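PDB 4OPF: Nrps/pks from Streptomyces albus, which is a ketosynthase domain of the oxazolomycin polyketide assembly line that probably accepts and passes on the growing acyl chain without extending it. Local coordinates for residues R244-L249 against M349-A354; G325-N330 against V343-L348. All blocks are in the same frame, centred on the assembly; numbering follows the deposited sequence.

Contact 1: residues R244-L249 against M349-A354; sequences RVHAVL and MLRNRA
H246 and R351 form the closest backbone approach of this contact, their CA atoms 5.9 Å apart, where the start of strand 247-256 passes the end of helix 338-352. The contact belongs to the thiolase fold of ketosynthases and packs a helix end against the central mixed sheet. The R351 side chain leaves the helix with CG anti to the backbone N (chi1 -164°) and bends at chi3. This carries its end alongside H246, and the two side chains point the same way. R351 NH1 comes over one face of the imidazole, 3.1 Å from H246 ND1. The guanidinium and ring planes are 29° apart, so the two groups meet obliquely and not as a flat stack. R351 CD also approaches the ring, 3.4 Å from H246 ND1. The other ring nitrogen, NE2, is hydrogen-bonded to D94, which also forms a salt bridge with R244. The bond from D94 to NE2 limits rotation of the imidazole. H246 CE1 lies 3.5 Å above the R244 guanidinium plane, over its centre. D94 would favour a protonated ring, whereas the two arginines would oppose it, so its charge stays open. The apolar part is smaller. A247 CB meets L350 CD1 at 4.3 Å. The helix ends in a Schellman motif, with R353 at positive phi as the C-prime residue. The bond spanning more residues runs from A354 N to M349 O (3.1 Å), and the inner bond, from R353 N to L350 O, is weak at 3.3 Å.

Contact 2: residues G325-N330 against V343-L348; sequences GSVKPN and VIKTVL
V327 and K345 hold this contact together in the thiolase fold, where strand 322-325 gives way to short helix 328-331 beside the longer helix 338-352. Residues 326-330 begin the SVKPNIGH sequence found in polyketide ketosynthases. The tight part is apolar. V327 CG1 presses on the K345 chain and lies 3.3 Å from K345 CD, closer than usual for two carbons. The valine and the lysine pass one another, running opposite ways. K345 has CG anti to its backbone N (chi1 161°) and stays extended beyond it, which takes NZ past the valine to the backbone of G325 and S326. There the contact is looser and two waters fill in. Water 1 bridges the segments, accepting from K345 NZ at 2.9 Å and from S326 N at 3.2 Å. Water 2 also accepts from K345 NZ, at 3.0 Å, and can donate to N330 OD1, although other acceptors compete for its protons. The ammonium group is buried but well supplied with partners: it forms a salt bridge with E293 and a hydrogen bond with Y291. E293 also accepts from V327 N, so one carboxylate ties the lysine and the turn together. The turn is further held by a capping bond, in which K328 N donates to S326 OG over 3.1 Å at an N-H...O angle of 157°.

In the fold
Both contacts use helix 338-352, at successive turns, and their centres are about 13 Å apart. Contact 1 ties the helix end to strand 247-256. Contact 2 joins the preceding part of the helix, through K345, to the loop that follows strand 322-325. V347 connects them: it lies in 343-348, yet packs against the 244-249 segment. Both contacts are mostly buried, but R351 gives contact 1 an exposed margin, whereas every touching residue of contact 2 is buried. Their chemistry differs too. In contact 1 an exposed arginine lies directly over a buried histidine. In contact 2 a buried lysine packs its chain directly and uses waters at its amine, with a glutamate partner from neighbouring strand 291-293.

Contact 1: residues R244-L249 against M349-A354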
loop_
_atom_site.group_PDB
_atom_site.type_symbol
_atom_site.label_atom_id
_atom_site.label_comp_id
_atom_site.label_asym_id
_atom_site.label_seq_id
_atom_site.Cartn_x
_atom_site.Cartn_y
_atom_site.Cartn_z
ATOM N N ARG A 244 10.831 -13.363 21.153
ATOM C CA ARG A 244 9.508 -13.795 21.590
ATOM C C ARG A 244 8.633 -14.046 20.339
ATOM O O ARG A 244 8.786 -13.360 19.302
ATOM C CB ARG A 244 8.886 -12.687 22.440
ATOM C CG ARG A 244 9.776 -12.161 23.580
ATOM C CD ARG A 244 9.054 -11.132 24.423
ATOM N NE ARG A 244 8.067 -11.755 25.283
ATOM C CZ ARG A 244 7.023 -11.149 25.817
ATOM N NH1 ARG A 244 6.774 -9.882 25.553
ATOM N NH2 ARG A 244 6.191 -11.839 26.595
ATOM N N VAL A 245 7.809 -15.080 20.354
ATOM C CA VAL A 245 6.886 -15.310 19.286
ATOM C C VAL A 245 5.545 -15.477 19.932
ATOM O O VAL A 245 5.264 -16.525 20.481
ATOM C CB VAL A 245 7.210 -16.590 18.500
ATOM C CG1 VAL A 245 6.145 -16.807 17.433
ATOM C CG2 VAL A 245 8.591 -16.518 17.858
ATOM N N HIS A 246 4.700 -14.471 19.819
ATOM C CA HIS A 246 3.355 -14.485 20.362
ATOM C C HIS A 246 2.363 -15.286 19.535
ATOM O O HIS A 246 1.427 -15.852 20.064
ATOM C CB HIS A 246 2.815 -13.062 20.405
ATOM C CG HIS A 246 3.555 -12.149 21.328
ATOM N ND1 HIS A 246 3.865 -12.489 22.616
ATOM C CD2 HIS A 246 4.042 -10.905 21.145
ATOM C CE1 HIS A 246 4.501 -11.487 23.195
ATOM N NE2 HIS A 246 4.585 -10.498 22.332
ATOM N N ALA A 247 2.531 -15.247 18.231
ATOM C CA ALA A 247 1.729 -16.021 17.313
ATOM C C ALA A 247 2.390 -15.943 15.954
ATOM O O ALA A 247 3.347 -15.191 15.749
ATOM C CB ALA A 247 0.292 -15.512 17.272
ATOM N N VAL A 248 1.888 -16.728 15.030
ATOM C CA VAL A 248 2.368 -16.764 13.685
ATOM C C VAL A 248 1.234 -16.402 12.721
ATOM O O VAL A 248 0.144 -17.029 12.724
ATOM C CB VAL A 248 2.905 -18.168 13.358
ATOM C CG1 VAL A 248 3.391 -18.289 11.927
ATOM C CG2 VAL A 248 4.061 -18.487 14.291
ATOM N N LEU A 249 1.517 -15.445 11.836
ATOM C CA LEU A 249 0.625 -15.158 10.702
ATOM C C LEU A 249 0.922 -16.128 9.577
ATOM O O LEU A 249 2.056 -16.178 9.086
ATOM C CB LEU A 249 0.791 -13.724 10.217
ATOM C CG LEU A 249 0.032 -13.343 8.948
ATOM C CD1 LEU A 249 -1.437 -13.263 9.205
ATOM C CD2 LEU A 249 0.535 -11.985 8.490
HETATM N N MSE A 349 -5.626 -14.603 22.534
HETATM C CA MSE A 349 -6.330 -15.888 22.707
HETATM C C MSE A 349 -5.426 -17.045 22.434
HETATM O O MSE A 349 -5.400 -17.997 23.198
HETATM C CB MSE A 349 -7.519 -15.957 21.783
HETATM C CG MSE A 349 -8.700 -15.206 22.425
HETATM SE SE MSE A 349 -10.225 -15.197 21.164
HETATM C CE MSE A 349 -10.114 -17.085 20.688
ATOM N N LEU A 350 -4.694 -16.996 21.316
ATOM C CA LEU A 350 -3.772 -18.074 20.899
ATOM C C LEU A 350 -2.632 -18.260 21.884
ATOM O O LEU A 350 -2.326 -19.378 22.325
ATOM C CB LEU A 350 -3.208 -17.809 19.499
ATOM C CG LEU A 350 -4.198 -17.943 18.355
ATOM C CD1 LEU A 350 -3.618 -17.287 17.100
ATOM C CD2 LEU A 350 -4.527 -19.409 18.072
ATOM N N ARG A 351 -2.064 -17.145 22.312
ATOM C CA ARG A 351 -1.032 -17.148 23.320
ATOM C C ARG A 351 -1.510 -17.705 24.663
ATOM O O ARG A 351 -0.774 -18.453 25.285
ATOM C CB ARG A 351 -0.513 -15.711 23.500
ATOM C CG ARG A 351 0.782 -15.608 24.226
ATOM C CD ARG A 351 1.338 -14.187 24.156
ATOM N NE ARG A 351 1.277 -13.493 25.436
ATOM C CZ ARG A 351 1.469 -12.184 25.596
ATOM N NH1 ARG A 351 1.717 -11.384 24.564
ATOM N NH2 ARG A 351 1.381 -11.662 26.806
ATOM N N ASN A 352 -2.688 -17.293 25.149
ATOM C CA ASN A 352 -3.200 -17.815 26.417
ATOM C C ASN A 352 -3.960 -19.128 26.275
ATOM O O ASN A 352 -4.407 -19.665 27.269
ATOM C CB ASN A 352 -4.112 -16.815 27.079
ATOM C CG ASN A 352 -3.364 -15.580 27.545
ATOM O OD1 ASN A 352 -2.705 -15.652 28.541
ATOM N ND2 ASN A 352 -3.509 -14.457 26.865
ATOM N N ARG A 353 -4.135 -19.612 25.044
ATOM C CA ARG A 353 -4.909 -20.826 24.736
ATOM C C ARG A 353 -6.298 -20.791 25.361
ATOM O O ARG A 353 -6.677 -21.681 26.110
ATOM C CB ARG A 353 -4.143 -22.082 25.173
ATOM C CG ARG A 353 -2.790 -22.147 24.504
ATOM C CD ARG A 353 -1.875 -23.229 25.034
ATOM N NE ARG A 353 -0.566 -23.057 24.391
ATOM C CZ ARG A 353 0.484 -23.883 24.496
ATOM N NH1 ARG A 353 0.413 -24.990 25.236
ATOM N NH2 ARG A 353 1.617 -23.598 23.841
ATOM N N ALA A 354 -7.055 -19.764 25.057
ATOM C CA ALA A 354 -8.381 -19.668 25.580
ATOM C C ALA A 354 -9.280 -18.955 24.610
ATOM O O ALA A 354 -8.834 -18.088 23.836
ATOM C CB ALA A 354 -8.382 -18.944 26.925
#

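Contact 2: residues G325-N330 against V343-L348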
loop_
_atom_site.group_PDB
_atom_site.type_symbol
_atom_site.label_atom_id
_atom_site.label_comp_id
_atom_site.label_asym_id
_atom_site.label_seq_id
_atom_site.Cartn_x
_atom_site.Cartn_y
_atom_site.Cartn_z
ATOM N N GLY A 325 -16.725 -15.046 17.142
ATOM C CA GLY A 325 -16.744 -13.921 18.025
ATOM C C GLY A 325 -16.572 -12.542 17.374
ATOM O O GLY A 325 -16.520 -12.383 16.137
ATOM N N SER A 326 -16.571 -11.538 18.243
ATOM C CA SER A 326 -16.343 -10.153 17.877
ATOM C C SER A 326 -15.975 -9.313 19.075
ATOM O O SER A 326 -16.668 -9.399 20.095
ATOM C CB SER A 326 -17.665 -9.590 17.292
ATOM O OG SER A 326 -17.512 -8.198 17.018
ATOM N N VAL A 327 -15.040 -8.354 18.918
ATOM C CA VAL A 327 -14.696 -7.412 19.971
ATOM C C VAL A 327 -15.656 -6.270 20.055
ATOM O O VAL A 327 -15.597 -5.481 21.005
ATOM C CB VAL A 327 -13.306 -6.726 19.815
ATOM C CG1 VAL A 327 -12.241 -7.726 19.985
ATOM C CG2 VAL A 327 -13.098 -6.093 18.454
ATOM N N LYS A 328 -16.463 -6.091 19.028
ATOM C CA LYS A 328 -17.249 -4.850 18.966
ATOM C C LYS A 328 -18.243 -4.649 20.121
ATOM O O LYS A 328 -18.417 -3.539 20.589
ATOM C CB LYS A 328 -17.975 -4.740 17.645
ATOM C CG LYS A 328 -17.014 -4.605 16.486
ATOM C CD LYS A 328 -17.762 -4.311 15.209
ATOM C CE LYS A 328 -16.830 -4.483 14.026
ATOM N NZ LYS A 328 -17.639 -4.212 12.800
ATOM N N PRO A 329 -18.901 -5.712 20.600
ATOM C CA PRO A 329 -19.743 -5.494 21.784
ATOM C C PRO A 329 -18.920 -5.111 23.024
ATOM O O PRO A 329 -19.460 -4.495 23.918
ATOM C CB PRO A 329 -20.414 -6.852 21.989
ATOM C CG PRO A 329 -20.358 -7.490 20.642
ATOM C CD PRO A 329 -19.007 -7.087 20.113
ATOM N N ASN A 330 -17.624 -5.434 23.070
ATOM C CA ASN A 330 -16.784 -5.077 24.190
ATOM C C ASN A 330 -16.249 -3.638 24.106
ATOM O O ASN A 330 -16.137 -2.980 25.127
ATOM C CB ASN A 330 -15.564 -5.981 24.271
ATOM C CG ASN A 330 -15.910 -7.474 24.312
ATOM O OD1 ASN A 330 -16.209 -8.108 23.281
ATOM N ND2 ASN A 330 -15.798 -8.054 25.481
ATOM N N VAL A 343 -7.055 -8.525 15.517
ATOM C CA VAL A 343 -5.860 -9.309 15.415
ATOM C C VAL A 343 -5.215 -9.456 16.780
ATOM O O VAL A 343 -4.803 -10.539 17.134
ATOM C CB VAL A 343 -4.889 -8.687 14.385
ATOM C CG1 VAL A 343 -3.489 -9.272 14.482
ATOM C CG2 VAL A 343 -5.442 -8.911 12.967
ATOM N N ILE A 344 -5.157 -8.389 17.562
ATOM C CA ILE A 344 -4.518 -8.447 18.896
ATOM C C ILE A 344 -5.314 -9.396 19.837
ATOM O O ILE A 344 -4.714 -10.226 20.532
ATOM C CB ILE A 344 -4.350 -7.037 19.504
ATOM C CG1 ILE A 344 -3.251 -6.294 18.695
ATOM C CG2 ILE A 344 -3.990 -7.084 20.984
ATOM C CD1 ILE A 344 -3.073 -4.846 19.062
ATOM N N LYS A 345 -6.632 -9.303 19.795
ATOM C CA LYS A 345 -7.498 -10.225 20.530
ATOM C C LYS A 345 -7.178 -11.684 20.218
ATOM O O LYS A 345 -6.967 -12.498 21.099
ATOM C CB LYS A 345 -8.982 -9.979 20.230
ATOM C CG LYS A 345 -9.874 -11.173 20.603
ATOM C CD LYS A 345 -11.343 -10.837 20.414
ATOM C CE LYS A 345 -12.174 -12.095 20.357
ATOM N NZ LYS A 345 -13.608 -11.720 20.117
ATOM N N THR A 346 -7.148 -11.995 18.951
ATOM C CA THR A 346 -6.851 -13.351 18.511
ATOM C C THR A 346 -5.449 -13.804 18.883
ATOM O O THR A 346 -5.293 -14.945 19.253
ATOM C CB THR A 346 -7.020 -13.433 16.999
ATOM O OG1 THR A 346 -8.373 -13.098 16.705
ATOM C CG2 THR A 346 -6.816 -14.802 16.540
ATOM N N VAL A 347 -4.434 -12.916 18.786
ATOM C CA VAL A 347 -3.097 -13.260 19.188
ATOM C C VAL A 347 -3.091 -13.545 20.669
ATOM O O VAL A 347 -2.490 -14.499 21.113
ATOM C CB VAL A 347 -2.074 -12.143 18.855
ATOM C CG1 VAL A 347 -0.754 -12.401 19.581
ATOM C CG2 VAL A 347 -1.927 -12.012 17.329
ATOM N N LEU A 348 -3.766 -12.729 21.445
ATOM C CA LEU A 348 -3.827 -12.980 22.875
ATOM C C LEU A 348 -4.545 -14.311 23.233
ATOM O O LEU A 348 -4.123 -15.045 24.148
ATOM C CB LEU A 348 -4.509 -11.814 23.570
ATOM C CG LEU A 348 -3.709 -10.524 23.592
ATOM C CD1 LEU A 348 -4.573 -9.404 24.146
ATOM C CD2 LEU A 348 -2.495 -10.693 24.481
HETATM O O HOH W 1 -16.080 -12.730 21.137
HETATM O O HOH W 2 -14.718 -10.468 22.576
#